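Local coordinates for vascular protein tyrosine phosphatase 1 (Rattus norvegicus, PDB 3I36), which probably removes phosphate from phosphotyrosine residues of target proteins through its intracellular catalytic domain, as a receptor-type tyrosine phosphatase, at residues 100-112 with 276-288. Numbering follows the deposited sequence.
Sequences INANYMPGYHSKK and VYDLRMHRPLMVQ
Arg283 reaches along strand 102-105 to grip Asn101, in the catalytic domain of a classical tyrosine phosphatase. The strand edges the central mixed sheet, and the chain following helix 272-280 leads to Gln288, a probable substrate-binding residue. Arg283 CB lies 3.7 Å from Met105 SD. CG, anti to the backbone N (chi1 -174°), starts an extended chain. CG and CD pass the Asn103 amide. At the tip, NH1 and NH2 both donate end-on to Asn101 OD1, each at 2.8 Å. The amide stands nearly perpendicular to the guanidinium, 85° apart. NH2 also bonds Ala246 O of the predicted phosphate-binding loop, while Asn101 ND2 is held by Val79 O and Asn74 OD1. With an alanine here, Asn101 OD1 is likely to lose both donors, and Ala246 O this partner. Further along, the bent Met105 chain puts CE 3.7 Å from Leu279 CD2 and 3.9 Å from Met286 CG. Asp278 OD2, in a salt bridge to Arg259, touches Pro106 CB. His282 ND1 donates almost straight to Asp278 O, which helps fix its ring. Over one face of that ring sits Pro106 CD, 3.3 Å from the centroid of His282 in a CH-pi contact.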
ATOM      1  N   ILE A 100       9.255  -0.030 -12.605  1.00 10.86           N
ATOM      2  CA  ILE A 100       9.313   0.347 -11.211  1.00 10.88           C
ATOM      3  C   ILE A 100       8.724  -0.801 -10.425  1.00 11.23           C
ATOM      4  O   ILE A 100       7.819  -1.507 -10.895  1.00 12.53           O
ATOM      5  CB  ILE A 100       8.537   1.642 -10.934  1.00  9.69           C
ATOM      6  CG1 ILE A 100       8.682   2.041  -9.452  1.00 12.89           C
ATOM      7  CG2 ILE A 100       7.072   1.455 -11.350  1.00 10.40           C
ATOM      8  CD1 ILE A 100       8.394   3.518  -9.180  1.00 11.50           C
ATOM      9  N   ASN A 101       9.263  -1.021  -9.238  1.00 10.90           N
ATOM     10  CA  ASN A 101       8.771  -2.092  -8.416  1.00  8.56           C
ATOM     11  C   ASN A 101       7.475  -1.640  -7.773  1.00 11.21           C
ATOM     12  O   ASN A 101       7.475  -1.060  -6.687  1.00 10.32           O
ATOM     13  CB  ASN A 101       9.777  -2.481  -7.352  1.00  9.70           C
ATOM     14  CG  ASN A 101       9.393  -3.772  -6.679  1.00 12.83           C
ATOM     15  OD1 ASN A 101       8.252  -3.922  -6.228  1.00 13.73           O
ATOM     16  ND2 ASN A 101      10.319  -4.725  -6.635  1.00 10.90           N
ATOM     17  N   ALA A 102       6.384  -1.876  -8.489  1.00  8.59           N
ATOM     18  CA  ALA A 102       5.068  -1.392  -8.100  1.00  9.59           C
ATOM     19  C   ALA A 102       4.041  -2.156  -8.902  1.00  6.74           C
ATOM     20  O   ALA A 102       4.279  -2.523 -10.058  1.00 11.05           O
ATOM     21  CB  ALA A 102       4.936   0.110  -8.386  1.00  7.56           C
ATOM     22  N   ASN A 103       2.885  -2.390  -8.295  1.00 11.22           N
ATOM     23  CA  ASN A 103       1.786  -3.019  -9.007  1.00  7.96           C
ATOM     24  C   ASN A 103       0.509  -2.288  -8.685  1.00  6.46           C
ATOM     25  O   ASN A 103       0.335  -1.800  -7.570  1.00  8.07           O
ATOM     26  CB  ASN A 103       1.601  -4.464  -8.554  1.00  8.76           C
ATOM     27  CG  ASN A 103       2.779  -5.320  -8.898  1.00 10.41           C
ATOM     28  OD1 ASN A 103       2.863  -5.886  -9.996  1.00 15.43           O
ATOM     29  ND2 ASN A 103       3.699  -5.421  -7.967  1.00  6.41           N
ATOM     30  N   TYR A 104      -0.389  -2.252  -9.660  1.00  9.54           N
ATOM     31  CA  TYR A 104      -1.736  -1.781  -9.411  1.00  9.65           C
ATOM     32  C   TYR A 104      -2.408  -2.819  -8.550  1.00 14.39           C
ATOM     33  O   TYR A 104      -2.351  -4.002  -8.847  1.00 14.61           O
ATOM     34  CB  TYR A 104      -2.502  -1.661 -10.711  1.00 10.85           C
ATOM     35  CG  TYR A 104      -1.900  -0.665 -11.644  1.00 12.66           C
ATOM     36  CD1 TYR A 104      -2.086   0.698 -11.454  1.00 17.89           C
ATOM     37  CD2 TYR A 104      -1.141  -1.084 -12.727  1.00 18.83           C
ATOM     38  CE1 TYR A 104      -1.519   1.622 -12.329  1.00 19.70           C
ATOM     39  CE2 TYR A 104      -0.585  -0.184 -13.596  1.00 24.83           C
ATOM     40  CZ  TYR A 104      -0.777   1.167 -13.398  1.00 24.21           C
ATOM     41  OH  TYR A 104      -0.201   2.052 -14.278  1.00 24.70           O
ATOM     42  N   MET A 105      -3.057  -2.370  -7.489  1.00 11.75           N
ATOM     43  CA  MET A 105      -3.782  -3.274  -6.623  1.00 10.61           C
ATOM     44  C   MET A 105      -5.226  -2.837  -6.656  1.00 12.44           C
ATOM     45  O   MET A 105      -5.529  -1.648  -6.490  1.00 13.31           O
ATOM     46  CB  MET A 105      -3.240  -3.196  -5.196  1.00 11.93           C
ATOM     47  CG  MET A 105      -1.730  -3.128  -5.141  1.00 12.15           C
ATOM     48  SD  MET A 105      -0.947  -4.650  -5.709  1.00 18.62           S
ATOM     49  CE  MET A 105      -1.940  -5.773  -4.721  1.00 17.97           C
ATOM     50  N   PRO A 106      -6.126  -3.792  -6.877  1.00 17.47           N
ATOM     51  CA  PRO A 106      -7.523  -3.389  -6.845  1.00 17.25           C
ATOM     52  C   PRO A 106      -7.907  -2.885  -5.467  1.00 15.74           C
ATOM     53  O   PRO A 106      -7.410  -3.326  -4.406  1.00 11.68           O
ATOM     54  CB  PRO A 106      -8.272  -4.689  -7.175  1.00 11.15           C
ATOM     55  CG  PRO A 106      -7.232  -5.515  -7.935  1.00 11.19           C
ATOM     56  CD  PRO A 106      -5.966  -5.217  -7.212  1.00 13.42           C
ATOM     57  N   GLY A 107      -8.821  -1.934  -5.493  1.00 15.96           N
ATOM     58  CA  GLY A 107      -9.491  -1.543  -4.285  1.00 11.28           C
ATOM     59  C   GLY A 107     -10.908  -2.045  -4.397  1.00 13.84           C
ATOM     60  O   GLY A 107     -11.258  -2.841  -5.276  1.00 15.15           O
ATOM     61  N   TYR A 108     -11.737  -1.564  -3.500  1.00 12.60           N
ATOM     62  CA  TYR A 108     -13.135  -1.936  -3.530  1.00 13.33           C
ATOM     63  C   TYR A 108     -13.796  -1.529  -4.850  1.00 18.40           C
ATOM     64  O   TYR A 108     -14.603  -2.271  -5.400  1.00 19.59           O
ATOM     65  CB  TYR A 108     -13.849  -1.284  -2.362  1.00 14.94           C
ATOM     66  CG  TYR A 108     -15.287  -1.713  -2.267  1.00 15.33           C
ATOM     67  CD1 TYR A 108     -15.616  -2.940  -1.724  1.00 15.46           C
ATOM     68  CD2 TYR A 108     -16.305  -0.892  -2.718  1.00 16.04           C
ATOM     69  CE1 TYR A 108     -16.927  -3.348  -1.633  1.00 19.39           C
ATOM     70  CE2 TYR A 108     -17.641  -1.284  -2.608  1.00 19.14           C
ATOM     71  CZ  TYR A 108     -17.933  -2.514  -2.072  1.00 25.58           C
ATOM     72  OH  TYR A 108     -19.235  -2.931  -1.967  1.00 27.12           O
ATOM     73  N   HIS A 109     -13.422  -0.365  -5.367  1.00 15.87           N
ATOM     74  CA  HIS A 109     -14.101   0.221  -6.518  1.00 24.05           C
ATOM     75  C   HIS A 109     -13.519  -0.103  -7.883  1.00 17.21           C
ATOM     76  O   HIS A 109     -14.261  -0.226  -8.861  1.00 19.18           O
ATOM     77  CB  HIS A 109     -14.233   1.726  -6.330  1.00 25.30           C
ATOM     78  CG  HIS A 109     -15.065   2.084  -5.145  1.00 29.71           C
ATOM     79  ND1 HIS A 109     -14.520   2.403  -3.921  1.00 35.90           N
ATOM     80  CD2 HIS A 109     -16.408   2.109  -4.979  1.00 36.86           C
ATOM     81  CE1 HIS A 109     -15.491   2.641  -3.058  1.00 38.52           C
ATOM     82  NE2 HIS A 109     -16.647   2.469  -3.675  1.00 37.88           N
ATOM     83  N   SER A 110     -12.206  -0.244  -7.974  1.00 14.51           N
ATOM     84  CA  SER A 110     -11.634  -0.488  -9.283  1.00 16.36           C
ATOM     85  C   SER A 110     -10.296  -1.177  -9.186  1.00 11.14           C
ATOM     86  O   SER A 110      -9.658  -1.194  -8.137  1.00 13.74           O
ATOM     87  CB  SER A 110     -11.453   0.820 -10.043  1.00 16.40           C
ATOM     88  OG  SER A 110     -10.141   1.317  -9.792  1.00 17.45           O
ATOM     89  N   LYS A 111      -9.889  -1.738 -10.312  1.00 11.41           N
ATOM     90  CA  LYS A 111      -8.697  -2.548 -10.399  1.00 15.38           C
ATOM     91  C   LYS A 111      -7.460  -1.694 -10.160  1.00 19.55           C
ATOM     92  O   LYS A 111      -6.386  -2.204  -9.874  1.00 14.88           O
ATOM     93  CB  LYS A 111      -8.644  -3.186 -11.791  1.00 27.37           C
ATOM     94  CG  LYS A 111      -7.537  -4.201 -11.995  1.00 46.47           C
ATOM     95  CD  LYS A 111      -7.632  -4.851 -13.376  1.00 53.20           C
ATOM     96  CE  LYS A 111      -6.956  -4.016 -14.452  1.00 56.62           C
ATOM     97  NZ  LYS A 111      -6.878  -4.760 -15.747  1.00 54.66           N
ATOM     98  N   LYS A 112      -7.598  -0.383 -10.282  1.00 16.71           N
ATOM     99  CA  LYS A 112      -6.421   0.467 -10.123  1.00 14.85           C
ATOM    100  C   LYS A 112      -6.561   1.477  -8.993  1.00 13.86           C
ATOM    101  O   LYS A 112      -5.957   2.554  -9.029  1.00 15.54           O
ATOM    102  CB  LYS A 112      -6.108   1.181 -11.433  1.00 17.39           C
ATOM    103  CG  LYS A 112      -5.694   0.263 -12.570  1.00 17.06           C
ATOM    104  CD  LYS A 112      -5.237   1.093 -13.769  1.00 27.20           C
ATOM    105  CE  LYS A 112      -4.523   0.247 -14.805  1.00 37.27           C
ATOM    106  NZ  LYS A 112      -4.095   1.076 -15.964  1.00 46.12           N
ATOM    107  N   VAL A 276      -7.276 -10.650   0.265  1.00 10.43           N
ATOM    108  CA  VAL A 276      -5.843 -10.902   0.277  1.00 11.68           C
ATOM    109  C   VAL A 276      -5.489 -11.729  -0.934  1.00 12.96           C
ATOM    110  O   VAL A 276      -4.469 -11.504  -1.565  1.00 12.27           O
ATOM    111  CB  VAL A 276      -5.376 -11.589   1.571  1.00 12.94           C
ATOM    112  CG1 VAL A 276      -3.875 -11.919   1.486  1.00 11.16           C
ATOM    113  CG2 VAL A 276      -5.685 -10.665   2.770  1.00 11.08           C
ATOM    114  N   TYR A 277      -6.350 -12.684  -1.263  1.00 11.52           N
ATOM    115  CA  TYR A 277      -6.155 -13.476  -2.470  1.00 12.60           C
ATOM    116  C   TYR A 277      -5.964 -12.563  -3.680  1.00 12.75           C
ATOM    117  O   TYR A 277      -4.994 -12.682  -4.447  1.00  9.77           O
ATOM    118  CB  TYR A 277      -7.364 -14.365  -2.691  1.00 12.95           C
ATOM    119  CG  TYR A 277      -7.140 -15.399  -3.753  1.00 13.83           C
ATOM    120  CD1 TYR A 277      -6.938 -16.732  -3.412  1.00 15.18           C
ATOM    121  CD2 TYR A 277      -7.138 -15.051  -5.100  1.00 13.31           C
ATOM    122  CE1 TYR A 277      -6.732 -17.688  -4.384  1.00 15.03           C
ATOM    123  CE2 TYR A 277      -6.932 -16.005  -6.080  1.00 18.44           C
ATOM    124  CZ  TYR A 277      -6.731 -17.321  -5.709  1.00 16.28           C
ATOM    125  OH  TYR A 277      -6.516 -18.275  -6.670  1.00 16.12           O
ATOM    126  N   ASP A 278      -6.903 -11.650  -3.846  1.00 11.14           N
ATOM    127  CA  ASP A 278      -6.831 -10.665  -4.909  1.00 11.48           C
ATOM    128  C   ASP A 278      -5.517  -9.873  -4.848  1.00 11.53           C
ATOM    129  O   ASP A 278      -4.836  -9.702  -5.853  1.00 11.51           O
ATOM    130  CB  ASP A 278      -8.010  -9.716  -4.779  1.00 14.98           C
ATOM    131  CG  ASP A 278      -8.128  -8.779  -5.949  1.00 16.65           C
ATOM    132  OD1 ASP A 278      -7.864  -9.199  -7.094  1.00 14.02           O
ATOM    133  OD2 ASP A 278      -8.518  -7.630  -5.709  1.00 13.65           O
ATOM    134  N   LEU A 279      -5.158  -9.394  -3.668  1.00 12.95           N
ATOM    135  CA  LEU A 279      -3.893  -8.682  -3.531  1.00 13.37           C
ATOM    136  C   LEU A 279      -2.733  -9.542  -3.997  1.00 13.03           C
ATOM    137  O   LEU A 279      -1.879  -9.077  -4.750  1.00 11.78           O
ATOM    138  CB  LEU A 279      -3.673  -8.213  -2.097  1.00  9.22           C
ATOM    139  CG  LEU A 279      -4.735  -7.229  -1.595  1.00  9.78           C
ATOM    140  CD1 LEU A 279      -4.371  -6.803  -0.179  1.00 10.65           C
ATOM    141  CD2 LEU A 279      -4.852  -6.025  -2.525  1.00  9.81           C
ATOM    142  N   ARG A 280      -2.709 -10.798  -3.563  1.00 10.58           N
ATOM    143  CA  ARG A 280      -1.634 -11.706  -3.956  1.00 10.06           C
ATOM    144  C   ARG A 280      -1.585 -11.965  -5.459  1.00 12.94           C
ATOM    145  O   ARG A 280      -0.526 -12.267  -5.998  1.00 14.96           O
ATOM    146  CB  ARG A 280      -1.768 -13.047  -3.252  1.00 12.71           C
ATOM    147  CG  ARG A 280      -1.553 -12.983  -1.760  1.00 13.38           C
ATOM    148  CD  ARG A 280      -0.084 -12.821  -1.398  1.00 12.01           C
ATOM    149  NE  ARG A 280      -0.024 -12.715   0.047  1.00 13.96           N
ATOM    150  CZ  ARG A 280      -0.055 -13.755   0.866  1.00 14.89           C
ATOM    151  NH1 ARG A 280      -0.088 -14.991   0.374  1.00 12.71           N
ATOM    152  NH2 ARG A 280      -0.052 -13.558   2.184  1.00 14.58           N
ATOM    153  N   MET A 281      -2.726 -11.866  -6.124  1.00 12.22           N
ATOM    154  CA  MET A 281      -2.764 -12.012  -7.572  1.00 13.63           C
ATOM    155  C   MET A 281      -2.184 -10.782  -8.250  1.00 12.44           C
ATOM    156  O   MET A 281      -2.028 -10.756  -9.474  1.00 13.20           O
ATOM    157  CB  MET A 281      -4.197 -12.247  -8.057  1.00 10.15           C
ATOM    158  CG  MET A 281      -4.731 -13.620  -7.727  1.00 11.36           C
ATOM    159  SD  MET A 281      -3.730 -14.873  -8.534  1.00 16.31           S
ATOM    160  CE  MET A 281      -3.916 -14.394 -10.253  1.00 17.17           C
ATOM    161  N   HIS A 282      -1.876  -9.752  -7.467  1.00 15.68           N
ATOM    162  CA  HIS A 282      -1.346  -8.514  -8.047  1.00 11.26           C
ATOM    163  C   HIS A 282       0.076  -8.187  -7.631  1.00  9.89           C
ATOM    164  O   HIS A 282       0.779  -7.460  -8.319  1.00 12.06           O
ATOM    165  CB  HIS A 282      -2.280  -7.352  -7.744  1.00 12.28           C
ATOM    166  CG  HIS A 282      -3.547  -7.422  -8.522  1.00 12.56           C
ATOM    167  ND1 HIS A 282      -4.630  -8.169  -8.115  1.00 13.38           N
ATOM    168  CD2 HIS A 282      -3.881  -6.895  -9.724  1.00 17.04           C
ATOM    169  CE1 HIS A 282      -5.589  -8.072  -9.014  1.00 16.07           C
ATOM    170  NE2 HIS A 282      -5.161  -7.308 -10.001  1.00 14.84           N
ATOM    171  N   ARG A 283       0.501  -8.721  -6.500  1.00 10.66           N
ATOM    172  CA  ARG A 283       1.839  -8.435  -6.022  1.00 10.75           C
ATOM    173  C   ARG A 283       2.122  -9.515  -5.013  1.00 14.07           C
ATOM    174  O   ARG A 283       1.222  -9.934  -4.298  1.00 10.72           O
ATOM    175  CB  ARG A 283       1.862  -7.072  -5.342  1.00 12.70           C
ATOM    176  CG  ARG A 283       3.234  -6.575  -4.908  1.00 10.20           C
ATOM    177  CD  ARG A 283       3.141  -5.074  -4.611  1.00  8.56           C
ATOM    178  NE  ARG A 283       4.356  -4.531  -4.001  1.00 11.01           N
ATOM    179  CZ  ARG A 283       5.457  -4.213  -4.680  1.00 15.12           C
ATOM    180  NH1 ARG A 283       5.508  -4.392  -5.997  1.00 10.01           N
ATOM    181  NH2 ARG A 283       6.501  -3.713  -4.039  1.00 12.13           N
ATOM    182  N   PRO A 284       3.365  -9.985  -4.966  1.00 13.20           N
ATOM    183  CA  PRO A 284       3.700 -11.038  -4.018  1.00 10.73           C
ATOM    184  C   PRO A 284       3.526 -10.554  -2.599  1.00 10.30           C
ATOM    185  O   PRO A 284       3.620  -9.349  -2.318  1.00 10.80           O
ATOM    186  CB  PRO A 284       5.201 -11.267  -4.276  1.00 16.92           C
ATOM    187  CG  PRO A 284       5.665 -10.016  -4.947  1.00 22.13           C
ATOM    188  CD  PRO A 284       4.510  -9.652  -5.827  1.00 18.07           C
ATOM    189  N   LEU A 285       3.253 -11.507  -1.716  1.00 11.52           N
ATOM    190  CA  LEU A 285       3.422 -11.320  -0.284  1.00 12.92           C
ATOM    191  C   LEU A 285       2.474 -10.316   0.354  1.00 13.85           C
ATOM    192  O   LEU A 285       2.637  -9.982   1.519  1.00 12.88           O
ATOM    193  CB  LEU A 285       4.865 -10.901  -0.000  1.00  9.29           C
ATOM    194  CG  LEU A 285       5.892 -11.975  -0.329  1.00 11.03           C
ATOM    195  CD1 LEU A 285       7.284 -11.412  -0.257  1.00 13.24           C
ATOM    196  CD2 LEU A 285       5.723 -13.172   0.623  1.00 14.05           C
ATOM    197  N   MET A 286       1.505  -9.812  -0.402  1.00 14.24           N
ATOM    198  CA  MET A 286       0.597  -8.815   0.152  1.00 12.66           C
ATOM    199  C   MET A 286      -0.014  -9.382   1.418  1.00 13.41           C
ATOM    200  O   MET A 286      -0.582 -10.474   1.390  1.00  9.80           O
ATOM    201  CB  MET A 286      -0.490  -8.451  -0.853  1.00  9.84           C
ATOM    202  CG  MET A 286       0.065  -7.960  -2.186  1.00 10.23           C
ATOM    203  SD  MET A 286       1.247  -6.616  -1.949  1.00 12.78           S
ATOM    204  CE  MET A 286       0.172  -5.391  -1.253  1.00 11.37           C
ATOM    205  N   VAL A 287       0.126  -8.644   2.520  1.00 11.38           N
ATOM    206  CA  VAL A 287      -0.198  -9.145   3.853  1.00 10.99           C
ATOM    207  C   VAL A 287       0.778 -10.279   4.113  1.00 10.19           C
ATOM    208  O   VAL A 287       0.509 -11.458   3.870  1.00 11.09           O
ATOM    209  CB  VAL A 287      -1.677  -9.596   3.994  1.00 10.08           C
ATOM    210  CG1 VAL A 287      -1.997  -9.943   5.460  1.00  9.22           C
ATOM    211  CG2 VAL A 287      -2.599  -8.485   3.514  1.00 10.62           C
ATOM    212  N   GLN A 288       1.932  -9.879   4.607  1.00 12.55           N
ATOM    213  CA  GLN A 288       3.132 -10.674   4.455  1.00 13.23           C
ATOM    214  C   GLN A 288       3.364 -11.616   5.619  1.00 13.95           C
ATOM    215  O   GLN A 288       4.131 -12.560   5.505  1.00 18.20           O
ATOM    216  CB  GLN A 288       4.318  -9.737   4.309  1.00 16.52           C
ATOM    217  CG  GLN A 288       5.630 -10.444   4.119  1.00 21.41           C
ATOM    218  CD  GLN A 288       6.722  -9.468   3.831  1.00 25.10           C
ATOM    219  OE1 GLN A 288       6.635  -8.293   4.214  1.00 21.31           O
ATOM    220  NE2 GLN A 288       7.751  -9.923   3.125  1.00 24.95           N
TER